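Local coordinates for carbohydrate-binding module family 14 protein (Pseudocercospora fuligena, PDB 4Z4A) that probably binds chitin through a family 14 carbohydrate-binding module, as an Avr4 avirulence effector of a fungal plant pathogen, at residues Cys44-Pro49 and Ile56-Ala61; Lys50-Tyr55 and Thr94-Val99. One frame throughout, in Å; residues are numbered along the deposited sequence.

Interaction 1 of 2, residues Cys44-Pro49 and Ile56-Ala61; sequences CLYPSP and IQCSPA. With EDO (1,2-ethanediol), chain K.
Y46 and I56 pair as an antiparallel hydrogen-bonded couple and trade two backbone bonds: Y46 N to I56 O at 2.8 Å, and I56 N to Y46 O at 2.9 Å. The second is nearly straight, 176° at the hydrogen. A third bond, from C58 N to C44 O at 2.9 Å, closes the other end of the pairing, and between them L45 and Q57 form the non-hydrogen-bonded pair.

Side chains sort onto two faces. On that of Y46 and I56, the tyrosine ring runs back past I56 O, which sits at its edge, and carries CE1 to within 3.7 Å of C58 SG. This is a Cys sulfur-aromatic contact, with the sulfur obliquely placed, 59° off the ring normal. I56 reaches the opposite way, toward S48 and P49: CG1 lies beside the backbone N (chi1 -68°) and the chain then extends, so the I56 side chain crosses that of P49 at about a right angle, CD1 meeting P49 CD at 3.9 Å. On the other face, L45 and Q57 lie side by side, L45 CD2 resting 3.7 Å from Q57 CB.

Further out, the ring is anchored at its far end by a hydrogen bond from Y46 OH to D32. A 1,2-ethanediol, probably from the crystallisation liquor, accepts from C44 N through O2 at 2.7 Å and is also hydrogen-bonded to D43. Disulfides C44–C38 and C58–C28 pin the C44/C58 end of the pairing, and I70 of strand 68-74 packs on I56 and C58. The arrangement is an antiparallel beta hairpin within the three-stranded, disulfide-braced sheet of a CBM14 chitin-binding module.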
ATOM      1  N   CYS B  44       0.681   1.495   9.159  1.00 24.70           N
ATOM      2  CA  CYS B  44       2.049   1.961   8.952  1.00 25.67           C
ATOM      3  C   CYS B  44       2.132   2.889   7.729  1.00 24.58           C
ATOM      4  O   CYS B  44       3.160   2.985   7.054  1.00 26.87           O
ATOM      5  CB  CYS B  44       2.990   0.762   8.827  1.00 29.52           C
ATOM      6  SG  CYS B  44       2.911  -0.329  10.268  1.00 28.49           S
ATOM      7  N   LEU B  45       1.029   3.611   7.508  1.00 23.78           N
ATOM      8  CA  LEU B  45       0.980   4.679   6.514  1.00 24.03           C
ATOM      9  C   LEU B  45       0.736   6.004   7.201  1.00 23.98           C
ATOM     10  O   LEU B  45      -0.156   6.118   8.061  1.00 23.60           O
ATOM     11  CB  LEU B  45      -0.132   4.408   5.485  1.00 23.52           C
ATOM     12  CG  LEU B  45      -0.016   3.151   4.626  1.00 24.08           C
ATOM     13  CD1 LEU B  45      -1.235   2.932   3.763  1.00 24.75           C
ATOM     14  CD2 LEU B  45       1.213   3.268   3.768  1.00 26.40           C
ATOM     15  N   TYR B  46       1.458   7.032   6.748  1.00 25.16           N
ATOM     16  CA  TYR B  46       1.479   8.333   7.428  1.00 26.99           C
ATOM     17  C   TYR B  46       1.567   9.445   6.391  1.00 26.38           C
ATOM     18  O   TYR B  46       2.079   9.236   5.312  1.00 26.67           O
ATOM     19  CB  TYR B  46       2.724   8.419   8.330  1.00 28.41           C
ATOM     20  CG  TYR B  46       2.941   7.225   9.246  1.00 26.99           C
ATOM     21  CD1 TYR B  46       3.669   6.110   8.800  1.00 27.41           C
ATOM     22  CD2 TYR B  46       2.397   7.164  10.522  1.00 28.22           C
ATOM     23  CE1 TYR B  46       3.868   5.008   9.609  1.00 28.56           C
ATOM     24  CE2 TYR B  46       2.573   6.060  11.313  1.00 28.67           C
ATOM     25  CZ  TYR B  46       3.326   4.982  10.854  1.00 28.86           C
ATOM     26  OH  TYR B  46       3.494   3.856  11.632  1.00 28.33           O
ATOM     27  N   PRO B  47       1.085  10.640   6.734  1.00 26.97           N
ATOM     28  CA  PRO B  47       1.322  11.806   5.922  1.00 28.06           C
ATOM     29  C   PRO B  47       2.822  12.108   5.888  1.00 31.27           C
ATOM     30  O   PRO B  47       3.537  11.728   6.821  1.00 33.18           O
ATOM     31  CB  PRO B  47       0.565  12.925   6.630  1.00 29.69           C
ATOM     32  CG  PRO B  47       0.060  12.372   7.896  1.00 31.97           C
ATOM     33  CD  PRO B  47       0.323  10.920   7.958  1.00 29.10           C
ATOM     34  N   SER B  48       3.264  12.728   4.818  1.00 34.22           N
ATOM     35  CA  SER B  48       4.608  13.275   4.761  1.00 37.15           C
ATOM     36  C   SER B  48       4.560  14.721   5.256  1.00 39.95           C
ATOM     37  O   SER B  48       3.814  15.529   4.702  1.00 36.25           O
ATOM     38  CB  SER B  48       5.144  13.253   3.351  1.00 40.13           C
ATOM     39  OG  SER B  48       6.256  14.113   3.231  1.00 43.83           O
ATOM     40  N   PRO B  49       5.364  15.053   6.290  1.00 43.76           N
ATOM     41  CA  PRO B  49       5.464  16.468   6.670  1.00 45.59           C
ATOM     42  C   PRO B  49       6.136  17.311   5.581  1.00 47.49           C
ATOM     43  O   PRO B  49       6.206  18.522   5.701  1.00 51.59           O
ATOM     44  CB  PRO B  49       6.321  16.451   7.953  1.00 47.39           C
ATOM     45  CG  PRO B  49       6.566  15.027   8.303  1.00 47.87           C
ATOM     46  CD  PRO B  49       6.309  14.213   7.059  1.00 47.99           C
ATOM     47  N   ILE B  56       4.304   8.593   3.612  1.00 26.79           N
ATOM     48  CA  ILE B  56       5.345   7.790   4.178  1.00 27.72           C
ATOM     49  C   ILE B  56       4.758   6.407   4.508  1.00 28.15           C
ATOM     50  O   ILE B  56       3.684   6.307   5.137  1.00 26.21           O
ATOM     51  CB  ILE B  56       5.891   8.411   5.450  1.00 31.74           C
ATOM     52  CG1 ILE B  56       6.647   9.717   5.113  1.00 33.18           C
ATOM     53  CG2 ILE B  56       6.801   7.412   6.191  1.00 31.57           C
ATOM     54  CD1 ILE B  56       7.089  10.473   6.346  1.00 38.50           C
ATOM     55  N   GLN B  57       5.441   5.367   4.033  1.00 27.99           N
ATOM     56  CA  GLN B  57       5.144   4.000   4.478  1.00 27.11           C
ATOM     57  C   GLN B  57       6.320   3.506   5.273  1.00 29.19           C
ATOM     58  O   GLN B  57       7.489   3.622   4.813  1.00 29.36           O
ATOM     59  CB  GLN B  57       4.895   3.079   3.311  1.00 28.63           C
ATOM     60  CG  GLN B  57       4.562   1.641   3.708  1.00 28.51           C
ATOM     61  CD  GLN B  57       3.917   0.888   2.564  1.00 30.59           C
ATOM     62  OE1 GLN B  57       3.707   1.441   1.493  1.00 31.43           O
ATOM     63  NE2 GLN B  57       3.588  -0.360   2.790  1.00 32.50           N
ATOM     64  N   CYS B  58       6.034   2.955   6.456  1.00 29.03           N
ATOM     65  CA  CYS B  58       7.025   2.258   7.264  1.00 31.04           C
ATOM     66  C   CYS B  58       6.937   0.764   7.022  1.00 30.48           C
ATOM     67  O   CYS B  58       5.873   0.175   7.062  1.00 28.94           O
ATOM     68  CB  CYS B  58       6.858   2.574   8.744  1.00 33.87           C
ATOM     69  SG  CYS B  58       7.491   4.217   9.091  1.00 34.86           S
ATOM     70  N   SER B  59       8.068   0.157   6.675  1.00 29.78           N
ATOM     71  CA  SER B  59       8.132  -1.278   6.489  1.00 30.39           C
ATOM     72  C   SER B  59       8.850  -1.894   7.675  1.00 29.46           C
ATOM     73  O   SER B  59       9.878  -1.394   8.098  1.00 30.73           O
ATOM     74  CB  SER B  59       8.883  -1.638   5.203  1.00 31.08           C
ATOM     75  OG  SER B  59       8.124  -1.336   4.038  1.00 32.60           O
ATOM     76  N   PRO B  60       8.337  -3.000   8.214  1.00 29.89           N
ATOM     77  CA  PRO B  60       9.160  -3.612   9.278  1.00 28.54           C
ATOM     78  C   PRO B  60      10.538  -4.015   8.768  1.00 32.50           C
ATOM     79  O   PRO B  60      10.636  -4.418   7.623  1.00 33.59           O
ATOM     80  CB  PRO B  60       8.392  -4.885   9.622  1.00 29.36           C
ATOM     81  CG  PRO B  60       6.965  -4.561   9.226  1.00 28.90           C
ATOM     82  CD  PRO B  60       7.112  -3.771   7.961  1.00 29.36           C
ATOM     83  N   ALA B  61      11.560  -3.878   9.621  1.00 31.47           N
ATOM     84  CA  ALA B  61      12.954  -4.068   9.145  1.00 36.38           C
ATOM     85  C   ALA B  61      13.182  -5.518   8.794  1.00 37.47           C
ATOM     86  O   ALA B  61      13.909  -5.859   7.844  1.00 38.26           O
ATOM     87  CB  ALA B  61      13.935  -3.618  10.193  1.00 36.55           C
TER
HETATM   88  C1  EDO K 201      -1.977   1.361  13.172  1.00 37.28           C
HETATM   89  O1  EDO K 201      -2.956   1.110  12.178  1.00 37.66           O
HETATM   90  C2  EDO K 201      -0.607   1.098  12.575  1.00 36.86           C
HETATM   91  O2  EDO K 201      -0.230   2.066  11.622  1.00 35.75           O

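Interaction 2 of 2, residues Lys50-Tyr55 and Thr94-Val99; sequences KTCNGY and TTCGLV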
ATOM      1  N   LYS B  50       6.598  16.693   4.506  1.00 47.14           N
ATOM      2  CA  LYS B  50       7.317  17.406   3.470  1.00 46.80           C
ATOM      3  C   LYS B  50       6.535  17.710   2.182  1.00 46.20           C
ATOM      4  O   LYS B  50       6.907  18.602   1.434  1.00 42.72           O
ATOM      5  CB  LYS B  50       8.598  16.618   3.207  1.00 51.94           C
ATOM      6  CG  LYS B  50       9.362  16.891   1.929  1.00 58.11           C
ATOM      7  CD  LYS B  50      10.507  15.889   1.785  1.00 62.11           C
ATOM      8  CE  LYS B  50      11.245  15.636   3.103  1.00 62.31           C
ATOM      9  NZ  LYS B  50      12.186  14.493   2.996  1.00 62.48           N
ATOM     10  N   THR B  51       5.453  16.983   1.894  1.00 37.94           N
ATOM     11  CA  THR B  51       4.691  17.223   0.651  1.00 35.84           C
ATOM     12  C   THR B  51       3.249  16.692   0.809  1.00 35.14           C
ATOM     13  O   THR B  51       3.020  15.736   1.556  1.00 33.91           O
ATOM     14  CB  THR B  51       5.364  16.578  -0.576  1.00 37.23           C
ATOM     15  OG1 THR B  51       4.570  16.755  -1.757  1.00 36.85           O
ATOM     16  CG2 THR B  51       5.612  15.087  -0.362  1.00 36.97           C
ATOM     17  N   CYS B  52       2.323  17.320   0.089  1.00 34.40           N
ATOM     18  CA  CYS B  52       0.946  16.804  -0.015  1.00 33.38           C
ATOM     19  C   CYS B  52       0.863  15.772  -1.140  1.00 32.53           C
ATOM     20  O   CYS B  52      -0.110  15.025  -1.179  1.00 29.56           O
ATOM     21  CB  CYS B  52      -0.071  17.892  -0.311  1.00 34.29           C
ATOM     22  SG  CYS B  52      -0.183  19.186   0.939  1.00 39.17           S
ATOM     23  N   ASN B  53       1.859  15.726  -2.047  1.00 32.42           N
ATOM     24  CA  ASN B  53       1.823  14.859  -3.262  1.00 35.73           C
ATOM     25  C   ASN B  53       2.546  13.517  -2.999  1.00 33.28           C
ATOM     26  O   ASN B  53       3.233  12.986  -3.872  1.00 32.08           O
ATOM     27  CB  ASN B  53       2.386  15.584  -4.511  1.00 40.34           C
ATOM     28  CG  ASN B  53       2.245  14.762  -5.834  1.00 43.01           C
ATOM     29  OD1 ASN B  53       3.210  14.642  -6.595  1.00 43.56           O
ATOM     30  ND2 ASN B  53       1.058  14.243  -6.125  1.00 42.64           N
ATOM     31  N   GLY B  54       2.425  13.020  -1.768  1.00 32.06           N
ATOM     32  CA  GLY B  54       2.990  11.745  -1.367  1.00 31.48           C
ATOM     33  C   GLY B  54       2.709  11.417   0.086  1.00 29.40           C
ATOM     34  O   GLY B  54       1.891  12.085   0.762  1.00 30.55           O
ATOM     35  N   TYR B  55       3.375  10.386   0.584  1.00 30.06           N
ATOM     36  CA  TYR B  55       3.147   9.869   1.939  1.00 27.33           C
ATOM     37  C   TYR B  55       4.357   9.078   2.377  1.00 28.42           C
ATOM     38  O   TYR B  55       5.360   8.980   1.648  1.00 31.44           O
ATOM     39  CB  TYR B  55       1.865   8.991   1.989  1.00 26.27           C
ATOM     40  CG  TYR B  55       1.937   7.803   1.048  1.00 26.76           C
ATOM     41  CD1 TYR B  55       1.710   7.955  -0.333  1.00 26.96           C
ATOM     42  CD2 TYR B  55       2.190   6.518   1.539  1.00 24.95           C
ATOM     43  CE1 TYR B  55       1.785   6.876  -1.183  1.00 26.93           C
ATOM     44  CE2 TYR B  55       2.266   5.432   0.692  1.00 26.44           C
ATOM     45  CZ  TYR B  55       2.034   5.601  -0.664  1.00 27.07           C
ATOM     46  OH  TYR B  55       2.092   4.512  -1.525  1.00 28.15           O
ATOM     47  N   THR B  94      -8.361  15.995   0.149  1.00 23.77           N
ATOM     48  CA  THR B  94      -7.110  15.951   0.905  1.00 23.01           C
ATOM     49  C   THR B  94      -7.261  16.361   2.358  1.00 23.97           C
ATOM     50  O   THR B  94      -8.090  17.201   2.713  1.00 24.35           O
ATOM     51  CB  THR B  94      -6.020  16.805   0.252  1.00 23.73           C
ATOM     52  OG1 THR B  94      -4.760  16.443   0.798  1.00 25.65           O
ATOM     53  CG2 THR B  94      -6.289  18.305   0.439  1.00 25.85           C
ATOM     54  N   THR B  95      -6.450  15.736   3.203  1.00 24.18           N
ATOM     55  CA  THR B  95      -6.254  16.122   4.566  1.00 24.98           C
ATOM     56  C   THR B  95      -4.966  16.958   4.770  1.00 27.33           C
ATOM     57  O   THR B  95      -4.629  17.329   5.908  1.00 26.93           O
ATOM     58  CB  THR B  95      -6.123  14.871   5.447  1.00 24.30           C
ATOM     59  OG1 THR B  95      -5.083  14.021   4.898  1.00 23.61           O
ATOM     60  CG2 THR B  95      -7.427  14.166   5.518  1.00 24.60           C
ATOM     61  N   CYS B  96      -4.260  17.267   3.691  1.00 29.53           N
ATOM     62  CA  CYS B  96      -2.944  17.891   3.802  1.00 30.41           C
ATOM     63  C   CYS B  96      -3.120  19.400   3.894  1.00 30.91           C
ATOM     64  O   CYS B  96      -3.899  19.972   3.126  1.00 32.65           O
ATOM     65  CB  CYS B  96      -2.090  17.556   2.607  1.00 31.77           C
ATOM     66  SG  CYS B  96      -0.370  18.163   2.697  1.00 35.35           S
ATOM     67  N   GLY B  97      -2.427  19.980   4.854  1.00 31.70           N
ATOM     68  CA  GLY B  97      -2.518  21.408   5.143  1.00 34.18           C
ATOM     69  C   GLY B  97      -1.264  22.183   4.767  1.00 36.88           C
ATOM     70  O   GLY B  97      -1.215  23.390   4.980  1.00 37.36           O
ATOM     71  N   LEU B  98      -0.267  21.524   4.187  1.00 36.45           N
ATOM     72  CA  LEU B  98       1.011  22.172   3.882  1.00 39.30           C
ATOM     73  C   LEU B  98       0.844  23.248   2.818  1.00 41.89           C
ATOM     74  O   LEU B  98       0.176  23.027   1.822  1.00 39.41           O
ATOM     75  CB  LEU B  98       2.044  21.148   3.408  1.00 39.87           C
ATOM     76  CG  LEU B  98       2.404  20.075   4.442  1.00 40.90           C
ATOM     77  CD1 LEU B  98       3.463  19.137   3.898  1.00 44.27           C
ATOM     78  CD2 LEU B  98       2.871  20.700   5.754  1.00 43.59           C
ATOM     79  N   VAL B  99       1.444  24.413   3.053  1.00 45.68           N
ATOM     80  CA  VAL B  99       1.544  25.474   2.045  1.00 51.31           C
ATOM     81  C   VAL B  99       2.985  25.965   1.962  1.00 53.13           C
ATOM     82  O   VAL B  99       3.685  25.652   1.002  1.00 56.51           O
ATOM     83  CB  VAL B  99       0.615  26.670   2.349  1.00 55.99           C
ATOM     84  CG1 VAL B  99      -0.842  26.258   2.173  1.00 57.51           C
ATOM     85  CG2 VAL B  99       0.852  27.203   3.753  1.00 56.92           C
TER
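C52 and C96 turn their side chains toward each other and are joined by a disulfide, with SG to SG at 2.0 Å. The bridge has a chi3 of -74°, and the two cysteines reach it differently: C52 SG stands beside its own backbone N (chi1 -61°), whereas C96 SG is anti to its N (chi1 -175°). Their CA atoms end up 5.6 Å apart.

L98 comes in next to the bridge. Its CB lies 3.9 Å from C52 SG, and the extended branch carries CD1 up to the backbone where K50 joins T51, 3.6 Å from T51 N. The leucine thus lies against main chain as well as sulfur.

An ST turn involves each cysteine: T51 OG1 accepts from N53 N at 2.9 Å, with C52 between, while T94 OG1 accepts from C96 N itself at 3.0 Å; these short-range bonds shape the backbone on both sides of the bridge. T94 OG1 is also tied to W81 O, and L80 touches both C52 and T94, so strand 80-82 backs the C52 side of the bridge. K50 NZ forms a salt bridge with E72.

Between the two segments the link is covalent plus apolar contact, and it lies at the surface. The disulfide therefore holds the loop after strand 87-89 to the corner before strand 54-60 without relying on polar pairing between them.

In the fold
The centres of interactions 1 and 2 lie about 14 Å apart, the first about 4 Å and the second about 11 Å from the chain's centre. Both use strand 54-60, and their segments alternate along the sequence: 44-49, 50-55, 56-61, then 94-99. Residues 50-53 connect the paired strands of interaction 1 and 54-55 open the second, while C52 ties that connection to the loop after strand 87-89. They also touch directly: L98 CD1 packs 3.3 Å from P49 O, and Y55 lies against L45 and Y46. The Y55 ring stacks on W81, adding a contact between the three-stranded sheet and the smaller one, so hairpin, second sheet and the last modelled residues are joined in one CBM14 module.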